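Local coordinates for sortase (PDB 5GO5), which probably joins secreted proteins covalently to the cell surface as a cysteine transpeptidase of the sortase E class, at residues L80-Y83 / A84-R88; A98-R101 / R102-D106. One frame throughout, in Å; residues are numbered along the deposited sequence.

Interaction 1: L80-Y83 / A84-R88; sequences LGHY and ANTAR
Thr-86 folds its side chain back against Tyr-83 and shows how one small polar residue can close a turn. Its CB lies 3.6 Å from the carbonyl O of Tyr-83, and both branches continue that approach. The hydroxyl sits between the backbone N and the carbonyl carbon (chi1 73°), which aims OG1 at the Tyr-83 O, 2.8 Å away; OG1 is the donor and lies slightly out of the carbonyl plane. The methyl CG2, beside its own backbone N, rests 3.7 Å from the CB of Tyr-83. The same Tyr-83 O also accepts the backbone N of Thr-86, at 3.0 Å and from above the carbonyl plane, which is the bond that closes the type I turn from Tyr-83 to Thr-86. Side chain and main chain of one residue thus grip a single oxygen, while OG1 has a further hydrogen bond with the backbone N of Ala-96. At the corner, the OD1 of Asn-85 comes within 3.6 Å of the CB of Tyr-83.

The His-82 ring passes Thr-86 in the opposite direction. With CG anti to the backbone N (chi1 175°), its NE2 reaches the carbonyl O of Ala-87 at 2.8 Å, a bent bond whose donor stands above the carbonyl plane. On the other ring nitrogen, ND1 is hydrogen-bonded to Glu-69, and Phe-95 meets the ring at a shallow tilt. Held between a carbonyl oxygen and a carboxylate, this buried imidazole is fixed in rotation and is probably polarised toward its protonated form.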
ATOM      1  N   LEU A  80      -8.653   3.653  -0.302  1.00 14.37           N
ATOM      2  CA  LEU A  80      -7.833   2.561  -0.772  1.00 13.22           C
ATOM      3  C   LEU A  80      -8.438   1.256  -0.270  1.00 13.88           C
ATOM      4  O   LEU A  80      -9.046   1.211   0.781  1.00 14.84           O
ATOM      5  CB  LEU A  80      -6.457   2.719  -0.186  1.00 13.49           C
ATOM      6  CG  LEU A  80      -5.836   4.053  -0.533  1.00 13.15           C
ATOM      7  CD1 LEU A  80      -4.461   4.145   0.060  1.00 13.45           C
ATOM      8  CD2 LEU A  80      -5.724   4.293  -2.025  1.00 13.78           C
ATOM      9  N   GLY A  81      -8.231   0.176  -1.014  1.00 11.52           N
ATOM     10  CA  GLY A  81      -8.793  -1.117  -0.643  1.00 11.46           C
ATOM     11  C   GLY A  81      -7.726  -2.188  -0.453  1.00 11.38           C
ATOM     12  O   GLY A  81      -6.858  -2.354  -1.329  1.00 11.59           O
ATOM     13  N   HIS A  82      -7.800  -2.894   0.664  1.00 11.07           N
ATOM     14  CA  HIS A  82      -6.936  -4.015   0.957  1.00 11.28           C
ATOM     15  C   HIS A  82      -7.480  -5.290   0.323  1.00 11.65           C
ATOM     16  O   HIS A  82      -8.617  -5.651   0.574  1.00 12.91           O
ATOM     17  CB  HIS A  82      -6.809  -4.212   2.453  1.00 11.29           C
ATOM     18  CG  HIS A  82      -6.043  -5.418   2.848  1.00 11.51           C
ATOM     19  ND1 HIS A  82      -6.620  -6.436   3.583  1.00 11.61           N
ATOM     20  CD2 HIS A  82      -4.743  -5.752   2.683  1.00 11.33           C
ATOM     21  CE1 HIS A  82      -5.709  -7.370   3.815  1.00 12.92           C
ATOM     22  NE2 HIS A  82      -4.560  -6.965   3.311  1.00 11.51           N
ATOM     23  N   TYR A  83      -6.646  -5.961  -0.481  1.00 11.59           N
ATOM     24  CA  TYR A  83      -7.004  -7.288  -0.979  1.00 11.51           C
ATOM     25  C   TYR A  83      -7.247  -8.245   0.192  1.00 11.59           C
ATOM     26  O   TYR A  83      -6.360  -8.513   1.000  1.00 11.50           O
ATOM     27  CB  TYR A  83      -5.958  -7.831  -1.948  1.00 11.76           C
ATOM     28  CG  TYR A  83      -5.923  -7.130  -3.266  1.00 12.82           C
ATOM     29  CD1 TYR A  83      -5.110  -5.998  -3.480  1.00 13.34           C
ATOM     30  CD2 TYR A  83      -6.661  -7.618  -4.335  1.00 13.93           C
ATOM     31  CE1 TYR A  83      -5.064  -5.368  -4.711  1.00 13.82           C
ATOM     32  CE2 TYR A  83      -6.661  -6.985  -5.542  1.00 14.77           C
ATOM     33  CZ  TYR A  83      -5.840  -5.878  -5.744  1.00 14.88           C
ATOM     34  OH  TYR A  83      -5.809  -5.306  -6.968  1.00 17.18           O
ATOM     35  N   ALA A  84      -8.477  -8.772   0.282  1.00 11.97           N
ATOM     36  CA  ALA A  84      -8.910  -9.408   1.511  1.00 13.41           C
ATOM     37  C   ALA A  84      -8.265 -10.775   1.738  1.00 13.75           C
ATOM     38  O   ALA A  84      -8.237 -11.283   2.850  1.00 16.17           O
ATOM     39  CB  ALA A  84     -10.443  -9.465   1.570  1.00 14.32           C
ATOM     40  N   ASN A  85      -7.720 -11.342   0.687  1.00 13.55           N
ATOM     41  CA  ASN A  85      -6.987 -12.625   0.731  1.00 14.31           C
ATOM     42  C   ASN A  85      -5.497 -12.474   1.054  1.00 14.70           C
ATOM     43  O   ASN A  85      -4.771 -13.459   1.064  1.00 16.59           O
ATOM     44  CB  ASN A  85      -7.098 -13.339  -0.612  1.00 15.60           C
ATOM     45  CG  ASN A  85      -6.511 -12.557  -1.743  1.00 16.52           C
ATOM     46  OD1 ASN A  85      -6.795 -11.352  -1.900  1.00 17.12           O
ATOM     47  ND2 ASN A  85      -5.684 -13.193  -2.548  1.00 19.28           N
ATOM     48  N   THR A  86      -5.039 -11.245   1.281  1.00 13.08           N
ATOM     49  CA  THR A  86      -3.616 -10.987   1.561  1.00 11.98           C
ATOM     50  C   THR A  86      -3.377 -10.646   3.030  1.00 12.35           C
ATOM     51  O   THR A  86      -4.306 -10.416   3.800  1.00 13.78           O
ATOM     52  CB  THR A  86      -3.035  -9.918   0.609  1.00 11.91           C
ATOM     53  OG1 THR A  86      -3.529  -8.608   0.964  1.00 11.57           O
ATOM     54  CG2 THR A  86      -3.372 -10.251  -0.846  1.00 11.62           C
ATOM     55  N   ALA A  87      -2.117 -10.607   3.413  1.00 12.38           N
ATOM     56  CA  ALA A  87      -1.728 -10.459   4.791  1.00 12.58           C
ATOM     57  C   ALA A  87      -2.260  -9.181   5.380  1.00 12.98           C
ATOM     58  O   ALA A  87      -2.417  -8.171   4.648  1.00 12.62           O
ATOM     59  CB  ALA A  87      -0.224 -10.428   4.887  1.00 13.18           C
ATOM     60  N   ARG A  88      -2.499  -9.214   6.680  1.00 13.57           N
ATOM     61  CA  ARG A  88      -2.858  -8.017   7.422  1.00 14.03           C
ATOM     62  C   ARG A  88      -1.659  -7.119   7.657  1.00 13.23           C
ATOM     63  O   ARG A  88      -0.517  -7.462   7.427  1.00 12.81           O
ATOM     64  CB  ARG A  88      -3.565  -8.391   8.724  1.00 18.51           C
ATOM     65  CG  ARG A  88      -4.893  -9.075   8.419  1.00 22.36           C
ATOM     66  CD  ARG A  88      -5.732  -9.338   9.643  1.00 26.23           C
ATOM     67  NE  ARG A  88      -4.950  -9.659  10.825  1.00 28.56           N
TER

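Interaction 2: A98-R101 / R102-D106; sequences AGHR and RTYGD. With GLY (glycine), chain B.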
ATOM      1  N   ALA A  98      -5.011  -1.551  -3.225  1.00 11.22           N
ATOM      2  CA  ALA A  98      -5.368  -0.962  -4.503  1.00 11.88           C
ATOM      3  C   ALA A  98      -5.881   0.459  -4.339  1.00 11.93           C
ATOM      4  O   ALA A  98      -6.571   0.752  -3.377  1.00 13.05           O
ATOM      5  CB  ALA A  98      -6.441  -1.794  -5.127  1.00 12.66           C
ATOM      6  N   GLY A  99      -5.625   1.293  -5.338  1.00 12.62           N
ATOM      7  CA  GLY A  99      -6.239   2.635  -5.374  1.00 13.38           C
ATOM      8  C   GLY A  99      -6.353   3.160  -6.782  1.00 15.04           C
ATOM      9  O   GLY A  99      -5.594   2.773  -7.687  1.00 15.49           O
ATOM     10  N   HIS A 100      -7.301   4.067  -6.951  1.00 15.74           N
ATOM     11  CA  HIS A 100      -7.517   4.683  -8.259  1.00 17.93           C
ATOM     12  C   HIS A 100      -6.508   5.794  -8.507  1.00 17.23           C
ATOM     13  O   HIS A 100      -6.186   6.584  -7.603  1.00 16.61           O
ATOM     14  CB  HIS A 100      -8.919   5.278  -8.325  1.00 17.87           C
ATOM     15  CG  HIS A 100      -9.994   4.268  -8.477  1.00 20.13           C
ATOM     16  ND1 HIS A 100     -10.027   3.380  -9.533  1.00 21.91           N
ATOM     17  CD2 HIS A 100     -11.090   4.016  -7.729  1.00 21.25           C
ATOM     18  CE1 HIS A 100     -11.095   2.612  -9.415  1.00 23.50           C
ATOM     19  NE2 HIS A 100     -11.757   2.979  -8.332  1.00 23.55           N
ATOM     20  N   ARG A 101      -6.048   5.861  -9.752  1.00 19.21           N
ATOM     21  CA  ARG A 101      -5.127   6.881 -10.212  1.00 21.72           C
ATOM     22  C   ARG A 101      -5.866   8.107 -10.794  1.00 24.71           C
ATOM     23  O   ARG A 101      -5.448   9.239 -10.594  1.00 23.96           O
ATOM     24  CB  ARG A 101      -4.179   6.267 -11.224  1.00 23.97           C
ATOM     25  CG  ARG A 101      -3.195   7.249 -11.786  1.00 27.29           C
ATOM     26  CD  ARG A 101      -2.111   6.591 -12.558  1.00 29.02           C
ATOM     27  NE  ARG A 101      -1.323   7.642 -13.197  1.00 32.12           N
ATOM     28  CZ  ARG A 101      -0.341   7.430 -14.054  1.00 30.97           C
ATOM     29  NH1 ARG A 101       0.006   6.200 -14.385  1.00 30.95           N
ATOM     30  NH2 ARG A 101       0.286   8.479 -14.593  1.00 36.88           N
ATOM     31  N   ARG A 102      -6.958   7.869 -11.501  1.00 27.76           N
ATOM     32  CA  ARG A 102      -7.630   8.934 -12.295  1.00 34.21           C
ATOM     33  C   ARG A 102      -9.118   9.085 -12.038  1.00 33.41           C
ATOM     34  O   ARG A 102      -9.754   9.933 -12.675  1.00 37.22           O
ATOM     35  CB  ARG A 102      -7.449   8.675 -13.789  1.00 37.87           C
ATOM     36  CG  ARG A 102      -6.107   8.115 -14.210  1.00 44.71           C
ATOM     37  CD  ARG A 102      -6.199   7.589 -15.637  1.00 49.31           C
ATOM     38  NE  ARG A 102      -5.075   6.716 -15.987  1.00 56.24           N
ATOM     39  CZ  ARG A 102      -3.835   7.131 -16.253  1.00 52.86           C
ATOM     40  NH1 ARG A 102      -2.910   6.236 -16.578  1.00 52.80           N
ATOM     41  NH2 ARG A 102      -3.511   8.425 -16.199  1.00 51.83           N
ATOM     42  N   THR A 103      -9.688   8.317 -11.107  1.00 31.96           N
ATOM     43  CA  THR A 103     -11.088   8.460 -10.738  1.00 31.80           C
ATOM     44  C   THR A 103     -11.210   8.547  -9.231  1.00 33.43           C
ATOM     45  O   THR A 103     -10.242   8.248  -8.500  1.00 24.97           O
ATOM     46  CB  THR A 103     -11.946   7.288 -11.274  1.00 37.08           C
ATOM     47  OG1 THR A 103     -11.356   6.025 -10.926  1.00 34.30           O
ATOM     48  CG2 THR A 103     -12.078   7.365 -12.788  1.00 38.22           C
ATOM     49  N   TYR A 104     -12.380   9.003  -8.775  1.00 29.86           N
ATOM     50  CA  TYR A 104     -12.777   8.966  -7.360  1.00 31.65           C
ATOM     51  C   TYR A 104     -11.756   9.545  -6.391  1.00 31.43           C
ATOM     52  O   TYR A 104     -11.343   8.908  -5.404  1.00 29.91           O
ATOM     53  CB  TYR A 104     -13.189   7.528  -6.968  1.00 32.89           C
ATOM     54  CG  TYR A 104     -14.370   7.108  -7.773  1.00 34.36           C
ATOM     55  CD1 TYR A 104     -15.628   7.634  -7.490  1.00 37.90           C
ATOM     56  CD2 TYR A 104     -14.237   6.253  -8.861  1.00 36.09           C
ATOM     57  CE1 TYR A 104     -16.731   7.290  -8.250  1.00 39.37           C
ATOM     58  CE2 TYR A 104     -15.342   5.907  -9.633  1.00 39.39           C
ATOM     59  CZ  TYR A 104     -16.579   6.439  -9.314  1.00 40.05           C
ATOM     60  OH  TYR A 104     -17.690   6.106 -10.043  1.00 49.62           O
ATOM     61  N   GLY A 105     -11.359  10.788  -6.658  1.00 27.83           N
ATOM     62  CA  GLY A 105     -10.431  11.450  -5.773  1.00 26.46           C
ATOM     63  C   GLY A 105      -8.988  11.259  -6.183  1.00 24.25           C
ATOM     64  O   GLY A 105      -8.136  11.910  -5.611  1.00 24.89           O
ATOM     65  N   ASP A 106      -8.733  10.401  -7.186  1.00 23.82           N
ATOM     66  CA  ASP A 106      -7.407  10.179  -7.744  1.00 24.45           C
ATOM     67  C   ASP A 106      -6.353  10.008  -6.639  1.00 19.95           C
ATOM     68  O   ASP A 106      -5.306  10.670  -6.673  1.00 18.28           O
ATOM     69  CB  ASP A 106      -7.006  11.392  -8.625  1.00 26.14           C
ATOM     70  CG  ASP A 106      -8.034  11.726  -9.731  1.00 29.31           C
ATOM     71  OD1 ASP A 106      -9.035  11.022  -9.906  1.00 30.52           O
ATOM     72  OD2 ASP A 106      -7.799  12.719 -10.440  1.00 38.20           O
TER
HETATM   73  N   GLY B 301      -9.082   5.351 -12.357  1.00 43.04           N
HETATM   74  CA  GLY B 301      -7.797   4.822 -12.891  1.00 39.27           C
HETATM   75  C   GLY B 301      -7.451   3.653 -12.035  1.00 35.49           C
HETATM   76  O   GLY B 301      -6.309   3.488 -11.527  1.00 31.67           O
HETATM   77  OXT GLY B 301      -8.370   2.865 -11.815  1.00 42.78           O
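The ND1 of His-100 donates to the OXT of the bound glycine at 2.9 Å, along a nearly straight line (165°), and the carboxylate carbon lies in the ring plane at the imidazole edge. The histidine CG lies anti to the carbonyl carbon, beside the backbone N, which brings the ring to the glycine carboxylate and Thr-103. The other carboxylate oxygen, glycine O, takes the backbone N of Arg-101 at 3.0 Å. Two successive residues, one by side chain and one by main chain, therefore hold one carboxylate. Thr-103 works at the other end of the ligand: its OG1 is 2.8 Å from the glycine N, and the same atom lies over one face of the His-100 ring, offset toward the rim. Tyr-104 runs alongside His-100, its CD2 4.0 Å from the CD2 of the histidine, with the two ring planes turned obliquely by 42°. His-100 is the predicted proton donor/acceptor of the sortase active site, so the glycine carboxylate lies against a probably catalytic ring. With an alanine here, the glycine carboxylate would probably lose its side-chain donor, and a gap is likely to open beneath the hydroxyl of Thr-103.

Beyond the ligand, the extended chains of Arg-101 and Arg-102 lie side by side, their guanidinium planes 28° apart and the NH1 of Arg-101 3.6 Å from the NH1 of Arg-102. Glu-170 touches Arg-101 and makes a long, weak ion pair with Arg-102, which is likely to ease the closeness of the two charges. A type I' turn, closed by the Asp-106 N to Thr-103 O bond of 2.9 Å, then reverses the chain. This loop leaves strand 93-98 on its way to strand 119-123, with Gly-99 bonded through its backbone to Thr-167 at the end of strand 162-167.

From the N terminus, the chain first runs through strand 80-82, and interaction 1 turns it at once into the loop that leads to strand 93-98. That strand returns antiparallel to 80-82, and where it ends interaction 2 begins, shaping the loop toward strand 119-123. The two contacts follow in series, neither enclosing nor crossing the other, with centres about 17 Å apart. Their first segments nevertheless meet: the Gly-81 O lies 2.8 Å from the Ala-98 N, a probable hydrogen bond, and Leu-80 packs on Ala-98 and Gly-99. Strand pairing in the sortase barrel thus connects a turn at one end of the hairpin with the glycine-binding loop at the other.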